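Local coordinates for catalase (Corynebacterium glutamicum, PDB 4B7H), which catalyses the haem-dependent breakdown of hydrogen peroxide to water and oxygen, and is held here with the inhibitor nitric oxide bound, at residues A[78-83]-A[93-98]; A[101-106]-A[308-313]. All coordinates share one frame; numbering follows the deposited sequence.

Both contacts belong to the antiparallel beta-barrel of the haem catalases and are tied together by strand 73-82, which pairs antiparallel with strand 100-108 along one edge and with strand 305-314 along the other. Contact 1 (78-83 with 93-98) closes first along the chain: it packs the end of strand 73-82 against the loop leading to strand 100-108. Contact 2 (101-106 with 308-313) follows and joins the two flanking strands, far apart in sequence. Their centres lie about 10 Å apart, and Leu80 N to Thr101 O (2.8 Å) is a probable hydrogen bond between them. Phe130 of strand 125-132 touches side chains of both contacts, and strand 100-108 goes on to carry haem-binding Arg106.

Contact 1 of 2, residues A[78-83]-A[93-98]; sequences GELHIT and DLFQPG
Ile82 of strand 73-82 packs against the backbone of Leu94 to Gln96 and the Phe95 ring, and Leu80 against Leu94; both CB atoms point toward the connection that follows the strand. The apolar part is small. Leu80 CD2 meets Leu94 CD1 at 3.7 Å, the two side chains crossing at about a right angle, and Ile82 CD1 comes to the edge of the Phe95 ring, near its plane, 3.9 Å from CD1 of Phe95. Leu94 CD2 covers one face of that ring, 3.6 Å above its plane and over the centre, so two aliphatic groups border the ring from different directions. Phe130 of strand 125-132 touches both leucines, while Trp216 meets the Phe95 ring with planes at about 45°.

Backbone carbonyls supply the other part. With CG1 anti to its carbonyl carbon (chi1 -54°), Ile82 brings that methylene within 3.2 Å of Leu94 O; CG2 lies 3.6 Å from Phe95 O and 3.5 Å from Gln96 O. No direct hydrogen bond joins the segments. A water accepts from Gly98 N (3.0 Å) and donates weakly to Ile82 O. The connection therefore folds back on its own strand through hydrocarbon packed against peptide oxygens and ring carbons, with polar bridging left to a single water.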
loop_
_atom_site.group_PDB
_atom_site.type_symbol
_atom_site.label_atom_id
_atom_site.label_comp_id
_atom_site.label_asym_id
_atom_site.label_seq_id
_atom_site.Cartn_x
_atom_site.Cartn_y
_atom_site.Cartn_z
ATOM N N GLY A 78 20.264 -24.158 -4.969
ATOM C CA GLY A 78 21.390 -25.065 -5.065
ATOM C C GLY A 78 22.208 -25.148 -3.798
ATOM O O GLY A 78 21.672 -25.035 -2.694
ATOM N N GLU A 79 23.512 -25.363 -3.963
ATOM C CA GLU A 79 24.395 -25.715 -2.850
ATOM C C GLU A 79 25.761 -25.078 -3.020
ATOM O O GLU A 79 26.335 -25.101 -4.123
ATOM C CB GLU A 79 24.573 -27.242 -2.774
ATOM C CG GLU A 79 23.267 -28.017 -2.709
ATOM C CD GLU A 79 23.431 -29.513 -2.885
ATOM O OE1 GLU A 79 24.581 -30.008 -2.953
ATOM O OE2 GLU A 79 22.395 -30.209 -2.956
ATOM N N LEU A 80 26.286 -24.532 -1.924
ATOM C CA LEU A 80 27.673 -24.082 -1.851
ATOM C C LEU A 80 28.500 -25.150 -1.142
ATOM O O LEU A 80 28.147 -25.577 -0.042
ATOM C CB LEU A 80 27.759 -22.773 -1.059
ATOM C CG LEU A 80 29.160 -22.268 -0.694
ATOM C CD1 LEU A 80 29.913 -21.842 -1.945
ATOM C CD2 LEU A 80 29.070 -21.128 0.312
ATOM N N HIS A 81 29.598 -25.574 -1.767
ATOM C CA HIS A 81 30.495 -26.570 -1.180
ATOM C C HIS A 81 31.895 -25.987 -0.963
ATOM O O HIS A 81 32.553 -25.569 -1.916
ATOM C CB HIS A 81 30.606 -27.791 -2.099
ATOM C CG HIS A 81 29.338 -28.573 -2.225
ATOM N ND1 HIS A 81 29.169 -29.812 -1.645
ATOM C CD2 HIS A 81 28.178 -28.296 -2.867
ATOM C CE1 HIS A 81 27.958 -30.263 -1.921
ATOM N NE2 HIS A 81 27.335 -29.360 -2.656
ATOM N N ILE A 82 32.364 -25.971 0.282
ATOM C CA ILE A 82 33.721 -25.507 0.568
ATOM C C ILE A 82 34.728 -26.643 0.368
ATOM O O ILE A 82 34.525 -27.754 0.867
ATOM C CB ILE A 82 33.822 -24.946 1.998
ATOM C CG1 ILE A 82 32.759 -23.865 2.216
ATOM C CG2 ILE A 82 35.215 -24.410 2.275
ATOM C CD1 ILE A 82 32.780 -22.743 1.176
ATOM N N THR A 83 35.809 -26.368 -0.364
ATOM C CA THR A 83 36.821 -27.389 -0.657
ATOM C C THR A 83 38.241 -26.982 -0.236
ATOM O O THR A 83 39.181 -27.777 -0.345
ATOM C CB THR A 83 36.832 -27.785 -2.159
ATOM O OG1 THR A 83 37.199 -26.652 -2.959
ATOM C CG2 THR A 83 35.466 -28.308 -2.603
ATOM N N ASP A 93 30.818 -18.667 9.074
ATOM C CA ASP A 93 30.483 -20.078 9.213
ATOM C C ASP A 93 30.403 -20.822 7.882
ATOM O O ASP A 93 30.959 -21.914 7.746
ATOM C CB ASP A 93 29.196 -20.262 10.014
ATOM C CG ASP A 93 29.019 -21.685 10.487
ATOM O OD1 ASP A 93 29.684 -22.067 11.483
ATOM O OD2 ASP A 93 28.223 -22.424 9.861
ATOM N N LEU A 94 29.747 -20.225 6.888
ATOM C CA LEU A 94 29.540 -20.912 5.612
ATOM C C LEU A 94 30.850 -21.194 4.867
ATOM O O LEU A 94 30.876 -22.038 3.967
ATOM C CB LEU A 94 28.595 -20.126 4.694
ATOM C CG LEU A 94 29.218 -19.004 3.849
ATOM C CD1 LEU A 94 28.225 -18.545 2.788
ATOM C CD2 LEU A 94 29.661 -17.820 4.708
ATOM N N PHE A 95 31.924 -20.487 5.224
ATOM C CA PHE A 95 33.198 -20.616 4.507
ATOM C C PHE A 95 34.193 -21.541 5.206
ATOM O O PHE A 95 35.315 -21.712 4.730
ATOM C CB PHE A 95 33.845 -19.239 4.284
ATOM C CG PHE A 95 33.133 -18.375 3.272
ATOM C CD1 PHE A 95 32.556 -18.928 2.133
ATOM C CD2 PHE A 95 33.066 -17.001 3.455
ATOM C CE1 PHE A 95 31.905 -18.117 1.204
ATOM C CE2 PHE A 95 32.422 -16.182 2.535
ATOM C CZ PHE A 95 31.845 -16.740 1.407
ATOM N N GLN A 96 33.793 -22.133 6.331
ATOM C CA GLN A 96 34.683 -23.038 7.067
ATOM C C GLN A 96 34.849 -24.384 6.340
ATOM O O GLN A 96 34.008 -24.761 5.523
ATOM C CB GLN A 96 34.189 -23.226 8.507
ATOM C CG GLN A 96 34.070 -21.921 9.293
ATOM C CD GLN A 96 35.359 -21.117 9.299
ATOM O OE1 GLN A 96 36.380 -21.560 9.836
ATOM N NE2 GLN A 96 35.325 -19.928 8.698
ATOM N N PRO A 97 35.950 -25.110 6.617
ATOM C CA PRO A 97 36.244 -26.327 5.851
ATOM C C PRO A 97 35.091 -27.326 5.804
ATOM O O PRO A 97 34.436 -27.586 6.816
ATOM C CB PRO A 97 37.431 -26.933 6.607
ATOM C CG PRO A 97 38.133 -25.753 7.181
ATOM C CD PRO A 97 37.045 -24.779 7.551
ATOM N N GLY A 98 34.823 -27.849 4.613
ATOM C CA GLY A 98 33.822 -28.884 4.445
ATOM C C GLY A 98 32.365 -28.453 4.463
ATOM O O GLY A 98 31.490 -29.283 4.216
HETATM O O HOH W 1 37.230 -27.428 2.836
#

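Contact 2 of 2, residues A[101-106]-A[308-313]; sequences TPLAVR and GYFILN. With HEM (protoporphyrin IX containing Fe), chain E.
Leu103 and Phe310 both hold CG between the backbone N and the carbonyl carbon (chi1 74° for Leu103), the rotation at which Leu103 CD2 reaches Phe310 CB at 3.5 Å. These residues sit on two strands of the catalase beta-barrel, 100-108 and 305-314, which flank strand 73-82 and do not pair with each other. The short segments come no closer than 8.5 Å between axes and make 67° with one another, so side chains alone bridge them, without any hydrogen bond across.

CD2 of Leu103 also stands obliquely to the Phe310 ring. Its other methyl, CD1, takes a second partner, Leu312 CD2, at 3.7 Å. That same Leu312 methyl lies 3.7 Å from Val105 CG1, and Leu312 CD1 approaches the valine as well, so the forked end of Leu312 straddles CG1. Both of these pairs, like Leu103 with Phe310, cross at about a right angle. Strand 125-132 closes over the group with Phe126, Leu128 and Phe130, and Trp271 of strand 270-279 meets the Phe310 ring nearly parallel, making this a buried part of the barrel interior.

One residue beyond Val105, strand 100-108 delivers Arg106 to the haem pocket on a chain extended from CG to NE. Arg67, Gln356 and Arg359 also hydrogen-bond to the haem. The propionate oxygen O2D lies at the edge of the Arg106 guanidinium, in its plane, where NH1 donates to it at 2.7 Å with an N-H...O angle of 161°.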
loop_
_atom_site.group_PDB
_atom_site.type_symbol
_atom_site.label_atom_id
_atom_site.label_comp_id
_atom_site.label_asym_id
_atom_site.label_seq_id
_atom_site.Cartn_x
_atom_site.Cartn_y
_atom_site.Cartn_z
ATOM N N THR A 101 26.219 -25.501 2.127
ATOM C CA THR A 101 25.183 -24.527 2.477
ATOM C C THR A 101 24.158 -24.386 1.352
ATOM O O THR A 101 24.540 -24.238 0.194
ATOM C CB THR A 101 25.822 -23.153 2.750
ATOM O OG1 THR A 101 26.850 -23.293 3.743
ATOM C CG2 THR A 101 24.781 -22.129 3.227
ATOM N N PRO A 102 22.850 -24.428 1.685
ATOM C CA PRO A 102 21.851 -24.194 0.630
ATOM C C PRO A 102 21.935 -22.761 0.094
ATOM O O PRO A 102 22.290 -21.836 0.838
ATOM C CB PRO A 102 20.509 -24.396 1.351
ATOM C CG PRO A 102 20.838 -25.093 2.642
ATOM C CD PRO A 102 22.222 -24.636 3.000
ATOM N N LEU A 103 21.584 -22.577 -1.176
ATOM C CA LEU A 103 21.606 -21.255 -1.769
ATOM C C LEU A 103 20.407 -20.988 -2.669
ATOM O O LEU A 103 19.752 -21.915 -3.163
ATOM C CB LEU A 103 22.913 -21.026 -2.547
ATOM C CG LEU A 103 23.077 -21.729 -3.899
ATOM C CD1 LEU A 103 22.410 -20.985 -5.061
ATOM C CD2 LEU A 103 24.551 -21.922 -4.191
ATOM N N ALA A 104 20.147 -19.701 -2.876
ATOM C CA ALA A 104 19.267 -19.219 -3.930
ATOM C C ALA A 104 20.093 -18.307 -4.826
ATOM O O ALA A 104 21.087 -17.727 -4.381
ATOM C CB ALA A 104 18.104 -18.441 -3.347
ATOM N N VAL A 105 19.679 -18.167 -6.081
ATOM C CA VAL A 105 20.300 -17.205 -6.985
ATOM C C VAL A 105 19.237 -16.557 -7.849
ATOM O O VAL A 105 18.264 -17.202 -8.216
ATOM C CB VAL A 105 21.406 -17.865 -7.866
ATOM C CG1 VAL A 105 20.807 -18.835 -8.888
ATOM C CG2 VAL A 105 22.243 -16.816 -8.573
ATOM N N ARG A 106 19.408 -15.272 -8.148
ATOM C CA ARG A 106 18.603 -14.617 -9.175
ATOM C C ARG A 106 19.537 -13.917 -10.155
ATOM O O ARG A 106 20.465 -13.203 -9.748
ATOM C CB ARG A 106 17.588 -13.635 -8.567
ATOM C CG ARG A 106 16.610 -13.021 -9.587
ATOM C CD ARG A 106 15.558 -12.178 -8.884
ATOM N NE ARG A 106 14.606 -11.529 -9.793
ATOM C CZ ARG A 106 14.834 -10.382 -10.434
ATOM N NH1 ARG A 106 16.003 -9.757 -10.300
ATOM N NH2 ARG A 106 13.892 -9.864 -11.227
ATOM N N GLY A 308 35.924 -22.821 -3.019
ATOM C CA GLY A 308 35.007 -23.937 -3.201
ATOM C C GLY A 308 34.243 -23.774 -4.498
ATOM O O GLY A 308 34.744 -23.143 -5.426
ATOM N N TYR A 309 33.048 -24.354 -4.583
ATOM C CA TYR A 309 32.214 -24.187 -5.767
ATOM C C TYR A 309 30.756 -24.121 -5.347
ATOM O O TYR A 309 30.401 -24.539 -4.241
ATOM C CB TYR A 309 32.422 -25.340 -6.762
ATOM C CG TYR A 309 31.879 -26.680 -6.295
ATOM C CD1 TYR A 309 32.663 -27.551 -5.545
ATOM C CD2 TYR A 309 30.583 -27.079 -6.614
ATOM C CE1 TYR A 309 32.165 -28.777 -5.115
ATOM C CE2 TYR A 309 30.073 -28.295 -6.190
ATOM C CZ TYR A 309 30.867 -29.146 -5.443
ATOM O OH TYR A 309 30.351 -30.360 -5.028
ATOM N N PHE A 310 29.902 -23.612 -6.227
ATOM C CA PHE A 310 28.470 -23.771 -6.017
ATOM C C PHE A 310 27.814 -24.342 -7.267
ATOM O O PHE A 310 28.333 -24.206 -8.382
ATOM C CB PHE A 310 27.785 -22.493 -5.481
ATOM C CG PHE A 310 27.682 -21.361 -6.471
ATOM C CD1 PHE A 310 26.687 -21.354 -7.442
ATOM C CD2 PHE A 310 28.540 -20.268 -6.385
ATOM C CE1 PHE A 310 26.569 -20.296 -8.331
ATOM C CE2 PHE A 310 28.434 -19.205 -7.276
ATOM C CZ PHE A 310 27.448 -19.224 -8.252
ATOM N N ILE A 311 26.694 -25.022 -7.058
ATOM C CA ILE A 311 25.988 -25.734 -8.110
ATOM C C ILE A 311 24.510 -25.375 -8.030
ATOM O O ILE A 311 23.966 -25.216 -6.934
ATOM C CB ILE A 311 26.215 -27.269 -7.971
ATOM C CG1 ILE A 311 25.540 -28.047 -9.102
ATOM C CG2 ILE A 311 25.795 -27.776 -6.584
ATOM C CD1 ILE A 311 25.941 -29.520 -9.147
ATOM N N LEU A 312 23.873 -25.199 -9.185
ATOM C CA LEU A 312 22.441 -24.919 -9.207
ATOM C C LEU A 312 21.729 -26.207 -9.597
ATOM O O LEU A 312 21.862 -26.674 -10.739
ATOM C CB LEU A 312 22.106 -23.800 -10.196
ATOM C CG LEU A 312 22.876 -22.492 -9.994
ATOM C CD1 LEU A 312 22.440 -21.439 -11.014
ATOM C CD2 LEU A 312 22.705 -21.976 -8.571
ATOM N N ASN A 313 20.991 -26.787 -8.653
ATOM C CA ASN A 313 20.367 -28.088 -8.896
ATOM C C ASN A 313 18.872 -28.176 -8.583
ATOM O O ASN A 313 18.318 -29.270 -8.527
ATOM C CB ASN A 313 21.134 -29.207 -8.167
ATOM C CG ASN A 313 21.110 -29.053 -6.650
ATOM O OD1 ASN A 313 20.442 -28.164 -6.105
ATOM N ND2 ASN A 313 21.838 -29.927 -5.959
HETATM C CHA HEM E . 18.795 -4.475 -7.601
HETATM C CHB HEM E . 20.110 -0.318 -5.476
HETATM C CHC HEM E . 24.501 -0.774 -7.462
HETATM C CHD HEM E . 23.547 -5.440 -8.172
HETATM C C1A HEM E . 18.761 -3.312 -6.871
HETATM C C2A HEM E . 17.628 -2.820 -6.110
HETATM C C3A HEM E . 18.011 -1.680 -5.515
HETATM C C4A HEM E . 19.379 -1.410 -5.884
HETATM C CMA HEM E . 17.197 -0.769 -4.589
HETATM C CAA HEM E . 16.255 -3.522 -6.012
HETATM C CBA HEM E . 16.287 -4.531 -4.873
HETATM C CGA HEM E . 14.934 -5.125 -4.582
HETATM O O1A HEM E . 14.898 -6.340 -4.264
HETATM O O2A HEM E . 13.895 -4.417 -4.653
HETATM C C1B HEM E . 21.409 -0.052 -5.844
HETATM C C2B HEM E . 22.162 1.135 -5.509
HETATM C C3B HEM E . 23.375 1.012 -6.087
HETATM C C4B HEM E . 23.416 -0.262 -6.771
HETATM C CMB HEM E . 21.604 2.299 -4.665
HETATM C CAB HEM E . 24.592 1.957 -6.049
HETATM C CBB HEM E . 24.816 2.790 -5.034
HETATM C C1C HEM E . 24.693 -2.129 -7.670
HETATM C C2C HEM E . 25.957 -2.839 -7.796
HETATM C C3C HEM E . 25.670 -4.137 -7.994
HETATM C C4C HEM E . 24.229 -4.275 -7.974
HETATM C CMC HEM E . 27.355 -2.174 -7.734
HETATM C CAC HEM E . 26.613 -5.356 -8.140
HETATM C CBC HEM E . 27.833 -5.401 -7.579
HETATM C C1D HEM E . 22.187 -5.576 -8.155
HETATM C C2D HEM E . 21.526 -6.799 -8.476
HETATM C C3D HEM E . 20.058 -6.519 -8.304
HETATM C C4D HEM E . 19.959 -5.149 -7.881
HETATM C CMD HEM E . 22.169 -8.112 -8.916
HETATM C CAD HEM E . 18.941 -7.532 -8.511
HETATM C CBD HEM E . 18.892 -8.450 -7.291
HETATM C CGD HEM E . 17.847 -9.479 -7.602
HETATM O O1D HEM E . 16.794 -9.515 -6.918
HETATM O O2D HEM E . 18.057 -10.262 -8.563
HETATM N NA HEM E . 19.822 -2.434 -6.708
HETATM N NB HEM E . 22.193 -0.884 -6.614
HETATM N NC HEM E . 23.655 -3.041 -7.777
HETATM N ND HEM E . 21.240 -4.614 -7.816
HETATM FE FE HEM E . 21.724 -2.735 -7.281
#